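Local coordinates for fucolectin-related protein (Streptococcus pneumoniae, PDB 2J22) that probably binds fucose-containing glycans such as blood group antigens, as the calcium-bearing fucose-binding module of a pneumococcal virulence factor, at residues Tyr76-Thr79 / Asp80-Ile83. Numbering follows the deposited sequence.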
loop_
_atom_site.group_PDB
_atom_site.type_symbol
_atom_site.label_atom_id
_atom_site.label_comp_id
_atom_site.label_asym_id
_atom_site.label_seq_id
_atom_site.Cartn_x
_atom_site.Cartn_y
_atom_site.Cartn_z
ATOM N N TYR A 76 -1.146 -1.705 6.707
ATOM C CA TYR A 76 -1.203 -2.870 7.608
ATOM C C TYR A 76 -0.329 -3.955 6.998
ATOM O O TYR A 76 -0.450 -4.255 5.819
ATOM C CB TYR A 76 -2.639 -3.359 7.763
ATOM C CG TYR A 76 -3.432 -2.464 8.686
ATOM C CD1 TYR A 76 -3.289 -2.584 10.059
ATOM C CD2 TYR A 76 -4.254 -1.433 8.195
ATOM C CE1 TYR A 76 -3.943 -1.754 10.937
ATOM C CE2 TYR A 76 -4.923 -0.564 9.094
ATOM C CZ TYR A 76 -4.750 -0.755 10.455
ATOM O OH TYR A 76 -5.412 0.009 11.371
ATOM N N ASN A 77 0.660 -4.421 7.753
ATOM C CA ASN A 77 1.584 -5.433 7.241
ATOM C C ASN A 77 1.020 -6.858 7.333
ATOM O O ASN A 77 0.098 -7.101 8.103
ATOM C CB ASN A 77 2.842 -5.351 8.114
ATOM C CG ASN A 77 4.068 -6.010 7.478
ATOM O OD1 ASN A 77 4.030 -6.482 6.358
ATOM N ND2 ASN A 77 5.191 -6.023 8.227
ATOM N N ARG A 78 1.568 -7.797 6.570
ATOM C CA ARG A 78 1.434 -9.213 6.860
ATOM C C ARG A 78 1.898 -9.461 8.317
ATOM O O ARG A 78 2.739 -8.713 8.832
ATOM C CB ARG A 78 2.366 -10.008 5.925
ATOM C CG ARG A 78 2.166 -11.563 5.979
ATOM C CD ARG A 78 3.025 -12.343 4.962
ATOM N NE ARG A 78 2.880 -13.794 5.204
ATOM C CZ ARG A 78 3.554 -14.702 4.514
ATOM N NH1 ARG A 78 4.425 -14.306 3.584
ATOM N NH2 ARG A 78 3.408 -15.993 4.783
ATOM N N THR A 79 1.314 -10.458 8.972
ATOM C CA THR A 79 1.624 -10.759 10.384
ATOM C C THR A 79 2.007 -12.237 10.673
ATOM O O THR A 79 2.626 -12.511 11.679
ATOM C CB THR A 79 0.437 -10.330 11.337
ATOM O OG1 THR A 79 -0.731 -11.086 11.027
ATOM C CG2 THR A 79 0.011 -8.869 11.146
ATOM N N ASP A 80 1.664 -13.196 9.826
ATOM C CA ASP A 80 1.918 -14.601 10.199
ATOM C C ASP A 80 3.388 -15.038 10.058
ATOM O O ASP A 80 3.864 -15.827 10.855
ATOM C CB ASP A 80 1.026 -15.536 9.398
ATOM C CG ASP A 80 1.348 -15.491 7.903
ATOM O OD1 ASP A 80 1.012 -14.478 7.250
ATOM O OD2 ASP A 80 1.969 -16.377 7.309
ATOM N N ALA A 81 4.097 -14.504 9.055
ATOM C CA ALA A 81 5.474 -14.871 8.721
ATOM C C ALA A 81 6.067 -13.766 7.812
ATOM O O ALA A 81 5.336 -12.908 7.320
ATOM C CB ALA A 81 5.501 -16.234 7.986
ATOM N N GLU A 82 7.384 -13.797 7.611
ATOM C CA GLU A 82 8.091 -12.876 6.689
ATOM C C GLU A 82 7.718 -11.407 6.869
ATOM O O GLU A 82 7.675 -10.655 5.884
ATOM C CB GLU A 82 7.832 -13.272 5.241
ATOM C CG GLU A 82 8.094 -14.737 4.953
ATOM C CD GLU A 82 9.567 -15.076 5.082
ATOM O OE1 GLU A 82 10.380 -14.181 5.426
ATOM O OE2 GLU A 82 9.891 -16.246 4.825
ATOM N N ILE A 83 7.463 -10.978 8.112
ATOM C CA ILE A 83 6.950 -9.612 8.324
ATOM C C ILE A 83 8.019 -8.561 7.971
ATOM O O ILE A 83 7.697 -7.395 7.676
ATOM C CB ILE A 83 6.406 -9.387 9.761
ATOM C CG1 ILE A 83 7.559 -9.329 10.776
ATOM C CG2 ILE A 83 5.330 -10.421 10.152
ATOM C CD1 ILE A 83 7.101 -8.929 12.147
#
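Arg78 and Asp80 are joined by a salt bridge inside the loop that follows strand 67-77 of this beta-sandwich fucolectin-type module. The loop turns back on itself, and residues 80-83 return beside the arginine side chain. From CB, the Arg78 chain runs fully extended, with CG anti to the backbone N (chi1 -171°). Arg78 CG packs against Asp80 OD1 at 3.4 Å. Arg78 CD lies 3.3 Å from the backbone oxygen Ala81 O, which sits over one face of the guanidinium. Arg78 NE then donates an almost straight hydrogen bond to Asp80 OD1, 2.9 Å long. Arg78 NH2 donates to Asp80 OD2, also at 2.9 Å. The grip is therefore side-on and two-pronged, one nitrogen to each oxygen. Both oxygens are met on their syn sides, but the guanidinium and carboxylate planes are turned 37° apart, so the pair is not coplanar. Asp80 can reach back because its CG stands between its own backbone N and carbonyl carbon (chi1 65°). Its OD1 also accepts a hydrogen bond from the backbone N of Tyr44, which ties this loop to a neighbouring one. At the far end of the arginine, Arg78 NH1 rests 3.9 Å from Glu82 CB. The Glu82 carboxylate itself turns elsewhere, with OE1 hydrogen-bonded to Gln84 NE2. The Arg78 side chain lies about 10 Å from the bound calcium ion, so it does not coordinate the metal. At the base of the loop, Ile83 CG2 packs on Arg78 O and Thr79 CA. The buried Asn77 closes the turn there. Asn77 ND2 donates a hydrogen bond to Ile83 O (2.9 Å); the oxygen lies nearly in the Asn77 amide plane, and the N-H meets a lone pair in the carbonyl plane.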